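Local coordinates for germination protein (Bacillus megaterium, PDB 6O59), which is the A subunit, here its N-terminal domain, of the spore germinant receptor GerK3, and probably takes part in sensing the nutrients that trigger germination, at residues Gly147-Ser152 with Glu238-Val243; Glu172-Gly177 with Arg204-Asp209; Thr180-Thr185 with Ile254-Thr259; Lys196-Ile201 with Gly250-Phe255; Pro232-Thr237 with Phe261-Pro266. One frame throughout, in Å; residues are numbered along the deposited sequence.

Contact 1. Residues Gly147-Ser152 with Glu238-Val243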
# COMPACT_ATOMS: atom_id res chain seq x y z
N GLY A 147 -14.67 13.68 5.78
CA GLY A 147 -13.68 12.76 5.22
C GLY A 147 -12.81 12.17 6.32
O GLY A 147 -11.57 12.25 6.28
N ALA A 148 -13.48 11.62 7.34
CA ALA A 148 -12.88 11.02 8.52
C ALA A 148 -12.72 9.52 8.35
O ALA A 148 -13.35 8.92 7.47
CB ALA A 148 -13.74 11.31 9.75
N PHE A 149 -11.89 8.92 9.20
CA PHE A 149 -11.67 7.49 9.22
C PHE A 149 -12.97 6.74 9.52
O PHE A 149 -13.86 7.27 10.18
CB PHE A 149 -10.60 7.15 10.25
CG PHE A 149 -9.20 7.53 9.85
CD1 PHE A 149 -8.62 7.02 8.69
CD2 PHE A 149 -8.41 8.31 10.69
CE1 PHE A 149 -7.30 7.33 8.35
CE2 PHE A 149 -7.09 8.62 10.35
CZ PHE A 149 -6.54 8.12 9.18
N THR A 150 -13.07 5.50 9.03
CA THR A 150 -14.21 4.60 9.20
C THR A 150 -13.80 3.40 10.08
O THR A 150 -12.67 3.34 10.59
CB THR A 150 -14.71 4.12 7.82
OG1 THR A 150 -13.68 3.37 7.16
CG2 THR A 150 -15.14 5.27 6.93
N GLU A 151 -14.71 2.41 10.20
CA GLU A 151 -14.50 1.18 10.98
C GLU A 151 -13.64 0.16 10.19
O GLU A 151 -13.17 -0.82 10.78
CB GLU A 151 -15.85 0.55 11.36
CG GLU A 151 -16.88 1.53 11.91
CD GLU A 151 -17.48 1.18 13.26
OE1 GLU A 151 -17.53 2.07 14.13
OE2 GLU A 151 -17.91 0.01 13.45
N SER A 152 -13.41 0.42 8.88
CA SER A 152 -12.64 -0.44 7.98
C SER A 152 -11.17 -0.04 7.88
O SER A 152 -10.88 1.07 7.45
CB SER A 152 -13.26 -0.41 6.58
OG SER A 152 -12.51 -1.18 5.65
N GLU A 238 -9.36 11.09 14.17
CA GLU A 238 -10.23 10.65 13.07
C GLU A 238 -9.86 11.34 11.75
O GLU A 238 -10.48 11.06 10.74
CB GLU A 238 -11.71 10.88 13.41
CG GLU A 238 -12.11 12.34 13.58
CD GLU A 238 -13.56 12.57 13.97
OE1 GLU A 238 -14.14 11.71 14.67
OE2 GLU A 238 -14.11 13.62 13.57
N ARG A 239 -8.82 12.20 11.77
CA ARG A 239 -8.35 13.01 10.65
C ARG A 239 -7.13 12.40 9.93
O ARG A 239 -6.03 12.41 10.49
CB ARG A 239 -8.02 14.43 11.16
CG ARG A 239 -9.23 15.33 11.43
CD ARG A 239 -8.84 16.65 12.08
NE ARG A 239 -8.05 17.53 11.20
CZ ARG A 239 -7.39 18.62 11.59
NH1 ARG A 239 -7.39 18.98 12.87
NH2 ARG A 239 -6.72 19.36 10.72
N PRO A 240 -7.26 11.95 8.66
CA PRO A 240 -6.08 11.38 7.95
C PRO A 240 -4.90 12.36 7.78
O PRO A 240 -3.75 11.91 7.78
CB PRO A 240 -6.64 10.94 6.58
CG PRO A 240 -8.13 10.76 6.83
CD PRO A 240 -8.48 11.84 7.82
N ASP A 241 -5.15 13.69 7.66
CA ASP A 241 -4.08 14.70 7.54
C ASP A 241 -3.23 14.77 8.81
O ASP A 241 -2.01 14.92 8.70
CB ASP A 241 -4.63 16.08 7.18
CG ASP A 241 -5.76 16.56 8.06
OD1 ASP A 241 -6.86 15.94 8.02
OD2 ASP A 241 -5.57 17.56 8.77
N VAL A 242 -3.84 14.59 10.00
CA VAL A 242 -3.15 14.58 11.29
C VAL A 242 -2.24 13.34 11.36
O VAL A 242 -1.09 13.45 11.82
CB VAL A 242 -4.12 14.69 12.49
CG1 VAL A 242 -3.40 14.58 13.83
CG2 VAL A 242 -4.90 16.01 12.41
N VAL A 243 -2.72 12.18 10.85
CA VAL A 243 -1.94 10.93 10.77
C VAL A 243 -0.75 11.17 9.84
O VAL A 243 0.39 10.92 10.21
CB VAL A 243 -2.81 9.72 10.34
CG1 VAL A 243 -1.96 8.56 9.84
CG2 VAL A 243 -3.71 9.27 11.49

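Contact 2. Residues Glu172-Gly177 with Arg204-Asp209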
# COMPACT_ATOMS: atom_id res chain seq x y z
N GLU A 172 2.48 -2.81 7.93
CA GLU A 172 2.72 -4.10 8.57
C GLU A 172 1.43 -4.56 9.23
O GLU A 172 0.94 -3.90 10.15
CB GLU A 172 3.86 -3.94 9.60
CG GLU A 172 4.52 -5.24 10.01
CD GLU A 172 5.48 -5.12 11.18
OE1 GLU A 172 6.24 -4.13 11.23
OE2 GLU A 172 5.46 -6.02 12.04
N SER A 173 0.85 -5.63 8.71
CA SER A 173 -0.37 -6.22 9.23
C SER A 173 -0.05 -7.26 10.28
O SER A 173 0.92 -8.01 10.14
CB SER A 173 -1.21 -6.82 8.12
OG SER A 173 -1.75 -5.76 7.35
N MET A 174 -0.82 -7.29 11.37
CA MET A 174 -0.61 -8.25 12.45
C MET A 174 -1.93 -8.53 13.19
O MET A 174 -2.94 -7.85 12.96
CB MET A 174 0.53 -7.81 13.43
CG MET A 174 0.29 -6.50 14.14
SD MET A 174 1.83 -5.70 14.66
CE MET A 174 2.36 -6.79 16.06
N LYS A 175 -1.92 -9.58 14.01
CA LYS A 175 -3.06 -10.03 14.81
C LYS A 175 -2.66 -9.93 16.26
O LYS A 175 -1.83 -10.69 16.74
CB LYS A 175 -3.48 -11.47 14.42
CG LYS A 175 -4.33 -11.49 13.16
CD LYS A 175 -4.70 -12.90 12.73
CE LYS A 175 -5.14 -12.98 11.27
NZ LYS A 175 -6.53 -12.51 11.04
N ILE A 176 -3.19 -8.91 16.93
CA ILE A 176 -2.90 -8.66 18.34
C ILE A 176 -4.16 -8.95 19.14
O ILE A 176 -5.25 -8.91 18.59
CB ILE A 176 -2.37 -7.22 18.58
CG1 ILE A 176 -3.43 -6.16 18.25
CG2 ILE A 176 -1.07 -6.98 17.80
CD1 ILE A 176 -3.36 -4.94 19.06
N GLY A 177 -4.01 -9.24 20.42
CA GLY A 177 -5.13 -9.52 21.30
C GLY A 177 -4.76 -10.45 22.43
O GLY A 177 -3.99 -11.40 22.23
N ARG A 204 5.76 -4.06 21.81
CA ARG A 204 4.71 -3.76 22.78
C ARG A 204 3.34 -4.15 22.27
O ARG A 204 2.54 -4.70 23.03
CB ARG A 204 4.71 -2.27 23.17
CG ARG A 204 5.91 -1.80 23.98
CD ARG A 204 6.09 -2.53 25.30
NE ARG A 204 6.81 -1.73 26.30
CZ ARG A 204 8.13 -1.59 26.33
NH1 ARG A 204 8.90 -2.16 25.41
NH2 ARG A 204 8.70 -0.86 27.28
N LEU A 205 3.06 -3.85 20.98
CA LEU A 205 1.79 -4.14 20.32
C LEU A 205 1.46 -5.61 20.34
O LEU A 205 0.35 -5.98 20.71
CB LEU A 205 1.83 -3.65 18.87
CG LEU A 205 1.29 -2.27 18.61
CD1 LEU A 205 1.16 -2.03 17.14
CD2 LEU A 205 -0.08 -2.07 19.25
N LYS A 206 2.44 -6.45 19.99
CA LYS A 206 2.32 -7.90 19.94
C LYS A 206 1.74 -8.48 21.26
O LYS A 206 0.99 -9.46 21.21
CB LYS A 206 3.69 -8.52 19.62
CG LYS A 206 3.67 -10.01 19.23
CD LYS A 206 2.99 -10.30 17.88
CE LYS A 206 1.66 -11.01 18.03
NZ LYS A 206 0.93 -11.09 16.74
N ASN A 207 2.07 -7.86 22.41
CA ASN A 207 1.63 -8.32 23.73
C ASN A 207 0.66 -7.34 24.44
O ASN A 207 0.36 -7.54 25.62
CB ASN A 207 2.84 -8.59 24.63
CG ASN A 207 3.94 -9.39 23.96
OD1 ASN A 207 4.96 -8.83 23.53
ND2 ASN A 207 3.76 -10.70 23.87
N ILE A 208 0.17 -6.30 23.73
CA ILE A 208 -0.73 -5.30 24.31
C ILE A 208 -2.15 -5.88 24.49
O ILE A 208 -2.59 -6.75 23.72
CB ILE A 208 -0.76 -3.98 23.45
CG1 ILE A 208 -1.15 -2.76 24.32
CG2 ILE A 208 -1.65 -4.08 22.20
CD1 ILE A 208 -0.99 -1.35 23.64
N ASP A 209 -2.85 -5.38 25.53
CA ASP A 209 -4.26 -5.68 25.77
C ASP A 209 -4.99 -4.45 25.24
O ASP A 209 -5.33 -3.52 25.98
CB ASP A 209 -4.56 -5.97 27.25
CG ASP A 209 -5.98 -6.42 27.56
OD1 ASP A 209 -6.83 -6.42 26.63
OD2 ASP A 209 -6.24 -6.78 28.73
O HOH W 1 -1.58 -8.90 21.90

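Contact 3. Residues Thr180-Thr185 with Ile254-Thr259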
# COMPACT_ATOMS: atom_id res chain seq x y z
N THR A 180 -8.84 -12.99 22.46
CA THR A 180 -9.12 -13.25 21.04
C THR A 180 -8.28 -12.32 20.19
O THR A 180 -7.97 -11.21 20.66
CB THR A 180 -10.61 -13.06 20.75
OG1 THR A 180 -10.98 -11.71 21.04
CG2 THR A 180 -11.48 -14.04 21.50
N LYS A 181 -7.98 -12.71 18.94
CA LYS A 181 -7.17 -11.87 18.05
C LYS A 181 -8.01 -10.84 17.27
O LYS A 181 -9.10 -11.13 16.77
CB LYS A 181 -6.33 -12.72 17.06
CG LYS A 181 -5.20 -13.52 17.72
CD LYS A 181 -4.09 -12.65 18.36
CE LYS A 181 -3.08 -13.45 19.15
NZ LYS A 181 -3.48 -13.64 20.58
N THR A 182 -7.44 -9.64 17.14
CA THR A 182 -7.94 -8.48 16.41
C THR A 182 -6.92 -8.12 15.35
O THR A 182 -5.72 -8.06 15.63
CB THR A 182 -8.23 -7.29 17.37
OG1 THR A 182 -9.16 -7.69 18.39
CG2 THR A 182 -8.77 -6.08 16.66
N ASP A 183 -7.40 -7.85 14.13
CA ASP A 183 -6.56 -7.44 13.01
C ASP A 183 -6.17 -5.99 13.18
O ASP A 183 -6.99 -5.15 13.56
CB ASP A 183 -7.24 -7.70 11.67
CG ASP A 183 -7.32 -9.17 11.35
OD1 ASP A 183 -6.29 -9.74 10.96
OD2 ASP A 183 -8.40 -9.75 11.52
N VAL A 184 -4.88 -5.72 12.96
CA VAL A 184 -4.26 -4.42 13.13
C VAL A 184 -3.27 -4.17 12.00
O VAL A 184 -2.57 -5.11 11.60
CB VAL A 184 -3.57 -4.41 14.53
CG1 VAL A 184 -2.33 -3.52 14.58
CG2 VAL A 184 -4.55 -4.01 15.62
N THR A 185 -3.20 -2.92 11.49
CA THR A 185 -2.19 -2.53 10.51
C THR A 185 -1.39 -1.34 11.11
O THR A 185 -1.96 -0.34 11.54
CB THR A 185 -2.76 -2.27 9.11
OG1 THR A 185 -3.20 -3.51 8.58
CG2 THR A 185 -1.72 -1.67 8.16
N ILE A 254 -1.29 3.36 13.95
CA ILE A 254 -1.89 2.04 14.14
C ILE A 254 -3.37 2.12 13.84
O ILE A 254 -4.06 2.99 14.36
CB ILE A 254 -1.64 1.47 15.57
CG1 ILE A 254 -0.14 1.39 15.90
CG2 ILE A 254 -2.34 0.12 15.78
CD1 ILE A 254 0.19 1.83 17.31
N PHE A 255 -3.84 1.21 12.99
CA PHE A 255 -5.25 1.07 12.64
C PHE A 255 -5.76 -0.27 13.15
O PHE A 255 -5.27 -1.32 12.73
CB PHE A 255 -5.49 1.21 11.13
CG PHE A 255 -5.22 2.60 10.64
CD1 PHE A 255 -6.16 3.61 10.82
CD2 PHE A 255 -4.00 2.93 10.05
CE1 PHE A 255 -5.90 4.89 10.40
CE2 PHE A 255 -3.75 4.23 9.60
CZ PHE A 255 -4.71 5.20 9.77
N VAL A 256 -6.72 -0.21 14.08
CA VAL A 256 -7.36 -1.38 14.68
C VAL A 256 -8.72 -1.61 14.01
O VAL A 256 -9.47 -0.66 13.79
CB VAL A 256 -7.49 -1.21 16.21
CG1 VAL A 256 -7.99 -2.48 16.88
CG2 VAL A 256 -6.16 -0.77 16.83
N ASP A 257 -9.02 -2.88 13.67
CA ASP A 257 -10.27 -3.29 13.05
C ASP A 257 -11.46 -2.92 13.93
O ASP A 257 -11.50 -3.26 15.12
CB ASP A 257 -10.25 -4.80 12.77
CG ASP A 257 -11.38 -5.34 11.91
OD1 ASP A 257 -11.93 -4.57 11.11
OD2 ASP A 257 -11.68 -6.54 12.02
N GLY A 258 -12.39 -2.16 13.35
CA GLY A 258 -13.59 -1.69 14.02
C GLY A 258 -13.50 -0.34 14.72
O GLY A 258 -14.53 0.19 15.13
N THR A 259 -12.27 0.23 14.87
CA THR A 259 -12.13 1.53 15.54
C THR A 259 -12.08 2.64 14.47
O THR A 259 -11.22 2.61 13.59
CB THR A 259 -10.96 1.58 16.52
OG1 THR A 259 -9.74 1.76 15.82
CG2 THR A 259 -10.90 0.37 17.42

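Contact 4. Residues Lys196-Ile201 with Gly250-Phe255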
# COMPACT_ATOMS: atom_id res chain seq x y z
N LYS A 196 14.80 1.96 16.20
CA LYS A 196 14.71 1.51 17.59
C LYS A 196 13.31 1.81 18.17
O LYS A 196 12.78 1.00 18.94
CB LYS A 196 15.83 2.14 18.44
CG LYS A 196 17.23 1.82 17.91
CD LYS A 196 18.37 2.22 18.86
CE LYS A 196 18.99 3.56 18.51
NZ LYS A 196 20.23 3.80 19.30
N VAL A 197 12.68 2.93 17.75
CA VAL A 197 11.33 3.32 18.18
C VAL A 197 10.29 2.37 17.53
O VAL A 197 9.34 1.94 18.20
CB VAL A 197 11.04 4.82 17.86
CG1 VAL A 197 9.59 5.20 18.14
CG2 VAL A 197 11.97 5.74 18.64
N VAL A 198 10.49 2.04 16.23
CA VAL A 198 9.59 1.15 15.49
C VAL A 198 9.63 -0.25 16.12
O VAL A 198 8.56 -0.79 16.45
CB VAL A 198 9.90 1.13 13.96
CG1 VAL A 198 9.08 0.06 13.24
CG2 VAL A 198 9.64 2.50 13.33
N LYS A 199 10.84 -0.80 16.33
CA LYS A 199 11.05 -2.13 16.93
C LYS A 199 10.38 -2.23 18.31
O LYS A 199 9.75 -3.25 18.59
CB LYS A 199 12.56 -2.48 17.08
CG LYS A 199 13.46 -2.41 15.82
CD LYS A 199 12.95 -3.13 14.55
CE LYS A 199 12.51 -2.16 13.46
NZ LYS A 199 12.29 -2.86 12.17
N GLU A 200 10.49 -1.17 19.14
CA GLU A 200 9.90 -1.13 20.48
C GLU A 200 8.39 -1.05 20.46
O GLU A 200 7.74 -1.74 21.25
CB GLU A 200 10.48 0.02 21.31
CG GLU A 200 11.83 -0.30 21.94
CD GLU A 200 11.98 -1.65 22.64
OE1 GLU A 200 11.09 -2.01 23.45
OE2 GLU A 200 12.98 -2.35 22.37
N ILE A 201 7.81 -0.23 19.57
CA ILE A 201 6.36 -0.09 19.49
C ILE A 201 5.72 -1.41 18.98
O ILE A 201 4.72 -1.86 19.54
CB ILE A 201 5.97 1.15 18.64
CG1 ILE A 201 6.28 2.45 19.45
CG2 ILE A 201 4.50 1.08 18.19
CD1 ILE A 201 6.18 3.74 18.73
N GLY A 250 8.16 11.10 11.96
CA GLY A 250 8.86 9.91 12.43
C GLY A 250 8.06 9.04 13.39
O GLY A 250 8.61 8.11 14.00
N ARG A 251 6.74 9.33 13.53
CA ARG A 251 5.85 8.59 14.41
C ARG A 251 5.25 7.40 13.66
O ARG A 251 5.43 7.28 12.44
CB ARG A 251 4.74 9.49 14.98
CG ARG A 251 5.28 10.75 15.63
CD ARG A 251 4.50 11.14 16.86
NE ARG A 251 4.63 12.57 17.06
CZ ARG A 251 4.03 13.26 18.01
NH1 ARG A 251 4.18 14.58 18.08
NH2 ARG A 251 3.24 12.65 18.89
N ILE A 252 4.56 6.53 14.42
CA ILE A 252 3.95 5.28 13.97
C ILE A 252 2.42 5.40 14.07
O ILE A 252 1.90 5.83 15.11
CB ILE A 252 4.52 4.09 14.82
CG1 ILE A 252 5.99 3.80 14.48
CG2 ILE A 252 3.68 2.79 14.66
CD1 ILE A 252 7.01 4.56 15.27
N ALA A 253 1.70 5.02 13.00
CA ALA A 253 0.24 5.03 12.97
C ALA A 253 -0.31 3.58 13.07
O ALA A 253 0.18 2.69 12.40
CB ALA A 253 -0.27 5.72 11.71
N ILE A 254 -1.29 3.36 13.95
CA ILE A 254 -1.89 2.04 14.14
C ILE A 254 -3.37 2.12 13.84
O ILE A 254 -4.06 2.99 14.36
CB ILE A 254 -1.64 1.47 15.57
CG1 ILE A 254 -0.14 1.39 15.90
CG2 ILE A 254 -2.34 0.12 15.78
CD1 ILE A 254 0.19 1.83 17.31
N PHE A 255 -3.84 1.21 12.99
CA PHE A 255 -5.25 1.07 12.64
C PHE A 255 -5.76 -0.27 13.15
O PHE A 255 -5.27 -1.32 12.73
CB PHE A 255 -5.49 1.21 11.13
CG PHE A 255 -5.22 2.60 10.64
CD1 PHE A 255 -6.16 3.61 10.82
CD2 PHE A 255 -4.00 2.93 10.05
CE1 PHE A 255 -5.90 4.89 10.40
CE2 PHE A 255 -3.75 4.23 9.60
CZ PHE A 255 -4.71 5.20 9.77

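Contact 5. Residues Pro232-Thr237 with Phe261-Pro266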
# COMPACT_ATOMS: atom_id res chain seq x y z
N PRO A 232 3.89 2.41 24.51
CA PRO A 232 3.85 3.85 24.22
C PRO A 232 2.47 4.44 24.46
O PRO A 232 1.45 3.77 24.24
CB PRO A 232 4.24 3.88 22.73
CG PRO A 232 3.69 2.56 22.16
CD PRO A 232 3.43 1.63 23.34
N THR A 233 2.42 5.71 24.89
CA THR A 233 1.16 6.44 25.03
C THR A 233 0.62 6.63 23.63
O THR A 233 1.41 6.79 22.70
CB THR A 233 1.35 7.76 25.75
OG1 THR A 233 2.31 8.57 25.04
CG2 THR A 233 1.74 7.57 27.17
N ILE A 234 -0.70 6.56 23.46
CA ILE A 234 -1.27 6.67 22.12
C ILE A 234 -2.23 7.87 22.03
O ILE A 234 -2.86 8.26 23.03
CB ILE A 234 -1.94 5.35 21.62
CG1 ILE A 234 -3.08 4.89 22.55
CG2 ILE A 234 -0.91 4.24 21.41
CD1 ILE A 234 -3.99 3.76 22.02
N TYR A 235 -2.31 8.45 20.82
CA TYR A 235 -3.18 9.57 20.52
C TYR A 235 -4.16 9.15 19.42
O TYR A 235 -3.73 8.70 18.36
CB TYR A 235 -2.35 10.80 20.13
CG TYR A 235 -3.15 11.91 19.49
CD1 TYR A 235 -4.02 12.69 20.24
CD2 TYR A 235 -3.03 12.19 18.13
CE1 TYR A 235 -4.77 13.71 19.65
CE2 TYR A 235 -3.76 13.21 17.54
CZ TYR A 235 -4.62 13.97 18.30
OH TYR A 235 -5.34 14.97 17.71
N ASN A 236 -5.47 9.26 19.68
CA ASN A 236 -6.51 8.90 18.71
C ASN A 236 -6.94 10.12 17.86
O ASN A 236 -7.25 11.18 18.40
CB ASN A 236 -7.72 8.30 19.42
CG ASN A 236 -8.45 9.24 20.36
OD1 ASN A 236 -7.86 9.87 21.24
ND2 ASN A 236 -9.75 9.35 20.21
N THR A 237 -6.99 9.95 16.54
CA THR A 237 -7.41 11.00 15.61
C THR A 237 -8.28 10.41 14.51
O THR A 237 -7.95 9.35 13.97
CB THR A 237 -6.21 11.78 15.03
OG1 THR A 237 -6.66 12.70 14.06
CG2 THR A 237 -5.15 10.89 14.40
N PHE A 261 -10.75 5.48 13.96
CA PHE A 261 -9.66 6.44 14.14
C PHE A 261 -8.28 5.80 14.04
O PHE A 261 -8.12 4.59 14.16
CB PHE A 261 -9.77 7.22 15.47
CG PHE A 261 -10.18 6.41 16.67
CD1 PHE A 261 -9.27 5.59 17.32
CD2 PHE A 261 -11.47 6.49 17.17
CE1 PHE A 261 -9.66 4.83 18.43
CE2 PHE A 261 -11.86 5.73 18.28
CZ PHE A 261 -10.95 4.92 18.91
N GLY A 262 -7.29 6.65 13.76
CA GLY A 262 -5.89 6.26 13.70
C GLY A 262 -5.28 6.46 15.07
O GLY A 262 -5.70 7.36 15.80
N LEU A 263 -4.34 5.60 15.45
CA LEU A 263 -3.68 5.72 16.75
C LEU A 263 -2.23 6.09 16.52
O LEU A 263 -1.50 5.34 15.86
CB LEU A 263 -3.82 4.44 17.60
CG LEU A 263 -5.26 4.02 17.93
CD1 LEU A 263 -5.29 2.67 18.59
CD2 LEU A 263 -5.96 5.06 18.80
N ILE A 264 -1.83 7.29 16.97
CA ILE A 264 -0.47 7.82 16.80
C ILE A 264 0.34 7.44 18.01
O ILE A 264 -0.11 7.61 19.15
CB ILE A 264 -0.51 9.36 16.60
CG1 ILE A 264 -1.30 9.76 15.31
CG2 ILE A 264 0.89 10.02 16.66
CD1 ILE A 264 -0.78 9.24 13.99
N ALA A 265 1.53 6.88 17.77
CA ALA A 265 2.43 6.47 18.85
C ALA A 265 3.90 6.85 18.55
O ALA A 265 4.38 6.66 17.43
CB ALA A 265 2.31 4.97 19.11
N PRO A 266 4.65 7.37 19.55
CA PRO A 266 4.23 7.73 20.91
C PRO A 266 3.49 9.08 20.86
O PRO A 266 3.78 9.89 19.98
CB PRO A 266 5.57 7.79 21.68
CG PRO A 266 6.66 7.41 20.69
CD PRO A 266 6.07 7.71 19.34

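Contact 1. Residues Gly147-Ser152 with Glu238-Val243
The ring of Phe149 lies against the first turn of helix 240-248. Pro240 covers one face of it: CG stands 4.0 Å from the centroid of the Phe149 ring, 18° off the ring normal, a CH-pi contact. The proline sits toward the rim of the ring. Val243, one turn further along the helix, comes to the edge instead, with its CG2 3.6 Å from Phe149 CE2. Phe149 CG is turned anti to its carbonyl carbon (chi1 -73°), which carries the ring over to the helix.

One backbone bond accompanies the ring packing. Phe149 N donates to Glu238 O at 3.0 Å, with an N-H...O angle of 162°. The same oxygen receives a CA-H...O contact from Ala148 CA at 3.3 Å. Gly147 O lies 3.5 Å from Pro240 CD.

Further out, Arg239 is the N-cap residue of the helix, and its backbone N is hydrogen-bonded to Thr237 OG1. Phe149 also meets Phe255 edge-to-face and touches Asn156. It thus touches helix 240-248, helix 153-163 and strand 252-256. The chemistry is mainly apolar, with a single backbone hydrogen bond between the segments. This is consistent with the 147-152 loop being held mainly by ring packing, with one directional bond setting where its backbone lies.

Contact 2. Residues Glu172-Gly177 with Arg204-Asp209
Met174 and Lys206 are brought together by their torsions. Met174 CG is flanked by both the N and the C of its own backbone (chi1 61°), and the chain bends at chi3, which delivers CE to helix 195-206. Lys206 leaves the backbone with CG anti to its N (chi1 -167°), then bends at chi2 and chi3 and returns toward the strand. The helix packs on one face of a five-stranded antiparallel sheet, of which 169-176 is an outer strand.

Met174 CE comes within 4.0 Å of Lys206 CD and 4.2 Å of Leu205 CB. Beside it, Ile176 and Leu205 are the buried residues. Ile176 CG2 reaches 3.4 Å from Leu205 O. Ile176 CD1 lies 3.7 Å from Ile208 CG2, and these two isoleucines run alongside each other in the same direction. Ile176 also touches Ile210 of the following helix.

The polar part is at the margin. Lys206 NZ donates to Lys175 O, approaching from above the carbonyl plane, 39° out of it. Lys175 sends its own amine to Asp183 on the adjacent strand, a salt bridge. Where the strand ends, a water bridges the two segments. It accepts from Gly177 N at 2.9 Å and donates to two carbonyls: Lys206 O, 2.7 Å from the water oxygen, and Ile208 O, 3.0 Å from it.

Contact 3. Residues Thr180-Thr185 with Ile254-Thr259
Val184 and Val256 face each other as an antiparallel non-hydrogen-bonded pair, and their side chains form the close-packed part of this contact. They lie side by side, with CG2 of Val184 3.8 Å from CG2 of Val256. The other branch of Val184, CG1, meets Ile254 CG2, also at 3.8 Å. Thr182 extends the row: OG1 takes the position beside the backbone N (chi1 -57°), which leaves Thr182 CG2 opposite that N and turned to Val256 CG1, 3.7 Å away.

Backbone bonds hold the strands together. Thr185 and Phe255 form the hydrogen-bonded pair, with Thr185 N to Phe255 O at 2.9 Å and Phe255 N to Thr185 O at 2.8 Å. Asp257 N adds a bond to Asp183 O at 3.0 Å.

Past the Asp183-Asp257 bond the contact opens toward solvent. Asp183 and Asp257 bring their OD2 atoms to 4.6 Å, like charges whose repulsion Lys175 probably eases. There the chain reverses in a type II beta turn, Val256 to Thr259.

The two strands are second and third in order across an antiparallel five-stranded sheet. Strand 169-176 lies beside 182-189, and strand 262-265 beside 252-256, while helix 153-163 packs against Thr185 and Phe255.

Contact 4. Residues Lys196-Ile201 with Gly250-Phe255
Helix 196-201 runs roughly along strand 252-255, with 25° between their directions and 10.5 Å between their axes, so side chains alone bridge the gap. Ile252 does most of this work. Its CG1 is anti to the carbonyl carbon (chi1 -70°), and chi2 near 89° directs CD1 at the helix.

Three helix residues meet that methyl. Ile201 comes tip to tip with it, CD1 of Ile201 lying 3.7 Å from CD1 of Ile252. Val198 reaches it at an angle through CG2, 3.9 Å from Ile252 CD1. Val197, a turn before Ile201, brings its CG1 to the same 3.9 Å from Ile252 CD1. A second branch contact joins CG2 of Ile201 to CG2 of Ile252 at 4.0 Å. Ile254, further along the strand, makes a looser touch through CD1 on Ile201 CG2, at 4.5 Å. The contact between the segments is apolar and has no hydrogen bond.

Just before the strand, Gly250 ends helix 240-248 in a Schellman motif. Strand 252-256 lies between strands 182-189 and 262-265. Helix 195-206 packs on the sheet face that carries Ile252 and Ile254, whereas Ala253 of the same strand meets helix 240-248.

Contact 5. Residues Pro232-Thr237 with Phe261-Pro266
Strands 235-237 and 262-265 pair antiparallel to form one edge of a five-stranded antiparallel sheet. Ile234, just before the first strand, packs against Leu263 and Ala265. Its CB lies 3.8 Å from Ile264 O. From there Ile234 CG2 turns toward Ala265 and meets its CB at 4.0 Å. With chi1 at 59°, CG1 stands opposite the CA hydrogen and leads the chain away from CG2. At the tip, Ile234 CD1 rests 3.8 Å from Leu263 CD1. Ile213 of helix 210-215 lies on the same side chain.

Asn236, on the face of Leu263, uses its CB rather than its amide. That carbon packs 3.7 Å from Leu263 CD2 and lies over the ring of Phe261, a CH-pi contact 28° off the ring normal. On the reverse face, Tyr235 and Ile264 run side by side, with Ile264 CB at the edge of the tyrosine ring. Thr237 stands nearby, facing Val242 and Val243 of helix 240-248.

Tyr235-Ile264 and Thr237-Gly262 are the hydrogen-bonded pairs, each joined by two bonds, and Asn236-Leu263 is the non-hydrogen-bonded pair between them. Both Pro232 and Pro266 follow cis peptide bonds, and their CB atoms meet at 4.3 Å. Among the four backbone bonds, that from Ile264 N to Tyr235 O spans 2.7 Å with an N-H...O angle of 175°.

All five contacts gather around one antiparallel sheet. Contacts 3 and 5 are strand pairings within it, their centres 13 Å apart, and Ile254 N bonding to Leu263 O joins them. Contact 4 shares Ile254 and Phe255 with contact 3, and its strand also pairs with that of contact 5 through Ile252 O and Ala265 N. Contacts 2 and 4 use the same helix, 195-206, on one face of the sheet, with centres 12 Å apart. Contact 1 lies on the other face, where Phe149 CE1 comes 3.5 Å from Phe255 CE1. Contacts 1 and 2 do not touch; their nearest atoms are about 11 Å apart.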